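Local coordinates for transcription regulator (Haloarcula marismortui ATCC 43049, PDB 3CRJ), which probably binds regulatory DNA as a transcription factor of the TetR family, and is likely to act as a repressor, at residues F73-H78 / Y133-M137; Q15-M20 / Y53-T57. All coordinates share one frame; numbering follows the deposited sequence.

Interaction 1: F73-H78 / Y133-M137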
loop_
_atom_site.group_PDB
_atom_site.type_symbol
_atom_site.label_atom_id
_atom_site.label_comp_id
_atom_site.label_asym_id
_atom_site.label_seq_id
_atom_site.Cartn_x
_atom_site.Cartn_y
_atom_site.Cartn_z
ATOM N N PHE A 73 -17.934 -3.538 -7.407
ATOM C CA PHE A 73 -17.522 -4.461 -6.354
ATOM C C PHE A 73 -18.730 -4.889 -5.513
ATOM O O PHE A 73 -18.937 -6.085 -5.276
ATOM C CB PHE A 73 -16.438 -3.847 -5.474
ATOM C CG PHE A 73 -16.049 -4.712 -4.323
ATOM C CD1 PHE A 73 -15.240 -5.817 -4.512
ATOM C CD2 PHE A 73 -16.483 -4.422 -3.041
ATOM C CE1 PHE A 73 -14.871 -6.628 -3.445
ATOM C CE2 PHE A 73 -16.119 -5.231 -1.967
ATOM C CZ PHE A 73 -15.315 -6.337 -2.176
ATOM N N VAL A 74 -19.529 -3.901 -5.098
ATOM C CA VAL A 74 -20.763 -4.126 -4.349
ATOM C C VAL A 74 -21.696 -5.115 -5.065
ATOM O O VAL A 74 -22.213 -6.046 -4.442
ATOM C CB VAL A 74 -21.468 -2.773 -4.019
ATOM C CG1 VAL A 74 -22.971 -2.949 -3.714
ATOM C CG2 VAL A 74 -20.753 -2.063 -2.867
ATOM N N ASP A 75 -21.875 -4.918 -6.371
ATOM C CA ASP A 75 -22.655 -5.824 -7.214
ATOM C C ASP A 75 -22.227 -7.270 -7.067
ATOM O O ASP A 75 -23.053 -8.138 -6.773
ATOM C CB ASP A 75 -22.527 -5.432 -8.685
ATOM C CG ASP A 75 -23.560 -4.413 -9.117
ATOM O OD1 ASP A 75 -24.421 -4.031 -8.282
ATOM O OD2 ASP A 75 -23.499 -3.995 -10.297
ATOM N N SER A 76 -20.934 -7.519 -7.263
ATOM C CA SER A 76 -20.403 -8.884 -7.288
ATOM C C SER A 76 -20.577 -9.595 -5.950
ATOM O O SER A 76 -20.807 -10.804 -5.926
ATOM C CB SER A 76 -18.933 -8.883 -7.698
ATOM O OG SER A 76 -18.158 -8.177 -6.735
ATOM N N ILE A 77 -20.469 -8.836 -4.853
ATOM C CA ILE A 77 -20.762 -9.340 -3.501
ATOM C C ILE A 77 -22.246 -9.683 -3.293
ATOM O O ILE A 77 -22.559 -10.713 -2.695
ATOM C CB ILE A 77 -20.287 -8.364 -2.399
ATOM C CG1 ILE A 77 -18.775 -8.094 -2.517
ATOM C CG2 ILE A 77 -20.651 -8.889 -1.004
ATOM C CD1 ILE A 77 -17.853 -9.353 -2.419
ATOM N N HIS A 78 -23.155 -8.840 -3.794
ATOM C CA HIS A 78 -24.582 -9.176 -3.770
ATOM C C HIS A 78 -24.822 -10.503 -4.485
ATOM O O HIS A 78 -25.852 -11.125 -4.293
ATOM C CB HIS A 78 -25.452 -8.086 -4.418
ATOM C CG HIS A 78 -25.514 -6.801 -3.648
ATOM N ND1 HIS A 78 -25.144 -6.701 -2.319
ATOM C CD2 HIS A 78 -25.932 -5.563 -4.018
ATOM C CE1 HIS A 78 -25.318 -5.455 -1.909
ATOM N NE2 HIS A 78 -25.798 -4.745 -2.919
ATOM N N TYR A 133 -16.776 -0.182 3.525
ATOM C CA TYR A 133 -17.685 -1.159 2.970
ATOM C C TYR A 133 -17.133 -2.559 3.166
ATOM O O TYR A 133 -17.871 -3.488 3.552
ATOM C CB TYR A 133 -17.923 -0.919 1.479
ATOM C CG TYR A 133 -18.897 -1.913 0.914
ATOM C CD1 TYR A 133 -20.279 -1.738 1.095
ATOM C CD2 TYR A 133 -18.452 -3.057 0.239
ATOM C CE1 TYR A 133 -21.192 -2.664 0.604
ATOM C CE2 TYR A 133 -19.366 -4.010 -0.254
ATOM C CZ TYR A 133 -20.731 -3.798 -0.070
ATOM O OH TYR A 133 -21.655 -4.696 -0.581
ATOM N N VAL A 134 -15.831 -2.695 2.910
ATOM C CA VAL A 134 -15.154 -3.970 3.049
ATOM C C VAL A 134 -15.154 -4.356 4.503
ATOM O O VAL A 134 -15.582 -5.445 4.850
ATOM C CB VAL A 134 -13.729 -3.932 2.445
ATOM C CG1 VAL A 134 -12.936 -5.192 2.805
ATOM C CG2 VAL A 134 -13.807 -3.740 0.909
ATOM N N ARG A 135 -14.710 -3.444 5.356
ATOM C CA ARG A 135 -14.793 -3.599 6.806
ATOM C C ARG A 135 -16.195 -4.081 7.280
ATOM O O ARG A 135 -16.305 -5.089 7.993
ATOM C CB ARG A 135 -14.408 -2.270 7.442
ATOM C CG ARG A 135 -14.183 -2.280 8.933
ATOM C CD ARG A 135 -14.122 -0.836 9.465
ATOM N NE ARG A 135 -14.712 -0.715 10.807
ATOM C CZ ARG A 135 -15.737 0.077 11.132
ATOM N NH1 ARG A 135 -16.335 0.869 10.231
ATOM N NH2 ARG A 135 -16.175 0.074 12.382
ATOM N N TYR A 136 -17.261 -3.383 6.871
ATOM C CA TYR A 136 -18.607 -3.809 7.210
ATOM C C TYR A 136 -18.867 -5.249 6.772
ATOM O O TYR A 136 -19.321 -6.052 7.563
ATOM C CB TYR A 136 -19.672 -2.864 6.651
ATOM C CG TYR A 136 -21.117 -3.294 6.938
ATOM C CD1 TYR A 136 -21.867 -2.701 7.951
ATOM C CD2 TYR A 136 -21.732 -4.294 6.175
ATOM C CE1 TYR A 136 -23.198 -3.100 8.194
ATOM C CE2 TYR A 136 -23.040 -4.708 6.408
ATOM C CZ TYR A 136 -23.782 -4.113 7.411
ATOM O OH TYR A 136 -25.102 -4.544 7.620
HETATM N N MSE A 137 -18.587 -5.597 5.530
HETATM C CA MSE A 137 -18.919 -6.947 5.078
HETATM C C MSE A 137 -18.037 -8.035 5.695
HETATM O O MSE A 137 -18.475 -9.166 5.854
HETATM C CB MSE A 137 -18.882 -7.040 3.568
HETATM C CG MSE A 137 -17.510 -6.872 3.036
HETATM SE SE MSE A 137 -17.405 -7.288 1.171
HETATM C CE MSE A 137 -15.739 -8.247 1.317
#

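Interaction 2: Q15-M20 / Y53-T57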
loop_
_atom_site.group_PDB
_atom_site.type_symbol
_atom_site.label_atom_id
_atom_site.label_comp_id
_atom_site.label_asym_id
_atom_site.label_seq_id
_atom_site.Cartn_x
_atom_site.Cartn_y
_atom_site.Cartn_z
ATOM N N GLN A 15 -24.790 7.433 -20.778
ATOM C CA GLN A 15 -23.589 8.237 -21.029
ATOM C C GLN A 15 -22.539 8.113 -19.931
ATOM O O GLN A 15 -21.343 8.035 -20.209
ATOM C CB GLN A 15 -23.976 9.709 -21.172
ATOM C CG GLN A 15 -24.000 10.253 -22.587
ATOM C CD GLN A 15 -24.847 9.423 -23.513
ATOM O OE1 GLN A 15 -24.396 8.397 -24.029
ATOM N NE2 GLN A 15 -26.076 9.865 -23.742
ATOM N N THR A 16 -22.999 8.138 -18.687
ATOM C CA THR A 16 -22.149 7.988 -17.519
ATOM C C THR A 16 -21.365 6.667 -17.628
ATOM O O THR A 16 -20.130 6.665 -17.592
ATOM C CB THR A 16 -23.025 8.068 -16.235
ATOM O OG1 THR A 16 -23.752 9.304 -16.237
ATOM C CG2 THR A 16 -22.197 7.988 -14.969
ATOM N N GLU A 17 -22.092 5.564 -17.813
ATOM C CA GLU A 17 -21.524 4.224 -17.979
ATOM C C GLU A 17 -20.515 4.106 -19.130
ATOM O O GLU A 17 -19.398 3.616 -18.938
ATOM C CB GLU A 17 -22.651 3.221 -18.173
ATOM C CG GLU A 17 -23.096 2.517 -16.907
ATOM C CD GLU A 17 -22.609 1.078 -16.859
ATOM O OE1 GLU A 17 -21.471 0.827 -17.297
ATOM O OE2 GLU A 17 -23.368 0.197 -16.401
ATOM N N GLU A 18 -20.911 4.546 -20.323
ATOM C CA GLU A 18 -20.006 4.594 -21.465
ATOM C C GLU A 18 -18.779 5.433 -21.142
ATOM O O GLU A 18 -17.669 5.084 -21.557
ATOM C CB GLU A 18 -20.687 5.212 -22.681
ATOM C CG GLU A 18 -21.382 4.268 -23.621
ATOM C CD GLU A 18 -21.699 4.961 -24.927
ATOM O OE1 GLU A 18 -20.761 5.155 -25.727
ATOM O OE2 GLU A 18 -22.867 5.335 -25.159
ATOM N N ILE A 19 -18.983 6.540 -20.416
ATOM C CA ILE A 19 -17.855 7.378 -19.976
ATOM C C ILE A 19 -16.996 6.705 -18.902
ATOM O O ILE A 19 -15.775 6.788 -18.968
ATOM C CB ILE A 19 -18.270 8.816 -19.559
ATOM C CG1 ILE A 19 -18.665 9.645 -20.799
ATOM C CG2 ILE A 19 -17.122 9.505 -18.836
ATOM C CD1 ILE A 19 -19.192 11.063 -20.499
HETATM N N MSE A 20 -17.622 6.038 -17.928
HETATM C CA MSE A 20 -16.852 5.283 -16.944
HETATM C C MSE A 20 -15.986 4.235 -17.642
HETATM O O MSE A 20 -14.808 4.115 -17.366
HETATM C CB MSE A 20 -17.750 4.642 -15.898
HETATM C CG MSE A 20 -18.406 5.629 -14.912
HETATM SE SE MSE A 20 -17.222 6.934 -13.994
HETATM C CE MSE A 20 -16.992 8.293 -15.371
ATOM N N TYR A 53 -19.663 17.809 -20.298
ATOM C CA TYR A 53 -21.088 17.912 -20.021
ATOM C C TYR A 53 -21.421 17.310 -18.648
ATOM O O TYR A 53 -22.280 17.819 -17.945
ATOM C CB TYR A 53 -21.901 17.242 -21.139
ATOM C CG TYR A 53 -23.406 17.330 -20.977
ATOM C CD1 TYR A 53 -24.110 16.334 -20.306
ATOM C CD2 TYR A 53 -24.127 18.399 -21.503
ATOM C CE1 TYR A 53 -25.497 16.402 -20.156
ATOM C CE2 TYR A 53 -25.508 18.474 -21.356
ATOM C CZ TYR A 53 -26.182 17.472 -20.677
ATOM O OH TYR A 53 -27.547 17.532 -20.522
ATOM N N TYR A 54 -20.718 16.247 -18.270
ATOM C CA TYR A 54 -20.986 15.554 -17.019
ATOM C C TYR A 54 -19.976 15.852 -15.928
ATOM O O TYR A 54 -20.324 15.877 -14.752
ATOM C CB TYR A 54 -21.069 14.048 -17.256
ATOM C CG TYR A 54 -22.186 13.682 -18.196
ATOM C CD1 TYR A 54 -23.503 13.611 -17.744
ATOM C CD2 TYR A 54 -21.934 13.423 -19.538
ATOM C CE1 TYR A 54 -24.538 13.283 -18.599
ATOM C CE2 TYR A 54 -22.958 13.097 -20.404
ATOM C CZ TYR A 54 -24.264 13.027 -19.927
ATOM O OH TYR A 54 -25.300 12.711 -20.786
ATOM N N TYR A 55 -18.724 16.061 -16.318
ATOM C CA TYR A 55 -17.653 16.332 -15.371
ATOM C C TYR A 55 -16.817 17.532 -15.811
ATOM O O TYR A 55 -16.516 17.694 -17.003
ATOM C CB TYR A 55 -16.782 15.094 -15.210
ATOM C CG TYR A 55 -17.592 13.834 -15.032
ATOM C CD1 TYR A 55 -18.238 13.559 -13.824
ATOM C CD2 TYR A 55 -17.728 12.927 -16.074
ATOM C CE1 TYR A 55 -18.990 12.419 -13.659
ATOM C CE2 TYR A 55 -18.479 11.775 -15.920
ATOM C CZ TYR A 55 -19.107 11.533 -14.710
ATOM O OH TYR A 55 -19.852 10.398 -14.558
ATOM N N ASP A 56 -16.441 18.365 -14.848
ATOM C CA ASP A 56 -15.741 19.607 -15.141
ATOM C C ASP A 56 -14.234 19.419 -15.067
ATOM O O ASP A 56 -13.472 20.180 -15.664
ATOM C CB ASP A 56 -16.203 20.682 -14.164
ATOM C CG ASP A 56 -17.522 20.312 -13.495
ATOM O OD1 ASP A 56 -18.445 21.170 -13.455
ATOM O OD2 ASP A 56 -17.630 19.132 -13.033
ATOM N N THR A 57 -13.812 18.384 -14.349
ATOM C CA THR A 57 -12.419 18.155 -14.067
ATOM C C THR A 57 -12.101 16.696 -14.207
ATOM O O THR A 57 -12.974 15.839 -14.023
ATOM C CB THR A 57 -12.129 18.553 -12.639
ATOM O OG1 THR A 57 -12.523 19.914 -12.471
ATOM C CG2 THR A 57 -10.640 18.422 -12.312
#

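Interaction 1: F73-H78 / Y133-M137
The Y133 ring carries V74 on one face and F73 at its edge. V74 CG2 stands 3.5 Å from the centroid of the Y133 ring and 20° off its normal, which qualifies as a CH-pi contact. F73 CE2 lies near the plane of the Y133 ring at its edge, 3.9 Å from Y133 CE2. One face of the F73 ring is taken by its own helix, through I77 CG1, while M137 approaches it obliquely, M137 SE (the residue is selenomethionine) lying 5.1 Å from the centroid of the F73 ring in a Met-aromatic contact. M137 SE also lies 4.0 Å from I77 CG1, so it meets F73 and I77 together; M137 CG, placed between the backbone N and carbonyl carbon, starts the chain on this course. V134 CG2 adds an apolar contact to F73 CE2, at 4.0 Å. With CG opposite the backbone N (chi1 -178°), Y133 is carried across to V74, and Y133 OH ends 4.0 Å from H78 CE1, with no hydrogen bond across the contact. A serine in place of Y133 would probably leave V74 CG2 without its ring face and open a gap beside F73. The segments run nearly parallel, 16° apart, but their axes come no closer than 12.2 Å, so side chains bridge the distance. Helix 85-97 meets the same cluster, L96 touching both F73 and M137 and L92 touching M137, while V134 reaches L164 of helix 156-176; helices 58-78 and 121-148 thus join within an all-helical bundle.

Interaction 2: Q15-M20 / Y53-T57
Y54 and Y55, at consecutive positions, both meet helix 12-30 and share I19, which gives one branch to each. I19 CD1 approaches the Y54 ring obliquely, 3.7 Å from Y54 CD2, whereas I19 CG2 comes in near the plane of the Y55 ring at its edge, 3.9 Å from Y55 CE2. The fork follows from the torsions: I19 CG2 is opposite the backbone N and CG1 opposite the carbonyl carbon (chi1 -72°). Beyond I19, Y54 crosses Q15 obliquely, Y54 OH lying 3.3 Å from Q15 CB, so the aliphatic part of the glutamine does the touching; the Q15 amide plane is turned 50° from the Y54 ring. Segment 53-57 belongs to the end of the predicted helix-turn-helix, residues 36-55, and the loop leading into helix 58-78. The contact therefore seats the end of that motif on the first helix, as in the three-helix DNA-binding domains of TetR-family proteins. Y55 and T16 meet at about a right angle, with the methyl T16 CG2 3.4 Å from Y55 OH, while T16 OG1 is hydrogen-bonded to F12 O within its own helix. The side chains of selenomethionine M20 and Y55 meet at a slant, M20 CE lying 3.8 Å from Y55 CE2. Y54 and Y55 each have a ring face covered from within 53-57: Y53 CD1 lies over the centre of Y54, and Y54 CB over the rim of Y55. F12 meets Y54 edge-to-face, Y44 of helix 37-44 touches Q15 and I19, and L61 and A64 of helix 58-78 touch Y55.

Overall arrangement
The centres of interactions 1 and 2 are 24 Å apart and their nearest atoms about 7 Å apart, without touching. They follow in series, interaction 2 closing before interaction 1 opens. Helix 58-78 connects them: the loop 53-57 leads into its start, and 73-78 lies toward its far end. Interaction 2, about 20 Å from the chain centre, belongs to the predicted DNA-binding part; interaction 1, about 9 Å from that centre, joins the same helix to helix 121-148 of the C-terminal part, probably the regulatory one as in relatives. This placement is consistent with the connecting role such a helix has in TetR-family regulators. Interaction 1 pairs two helices, whereas interaction 2 sets a loop against one.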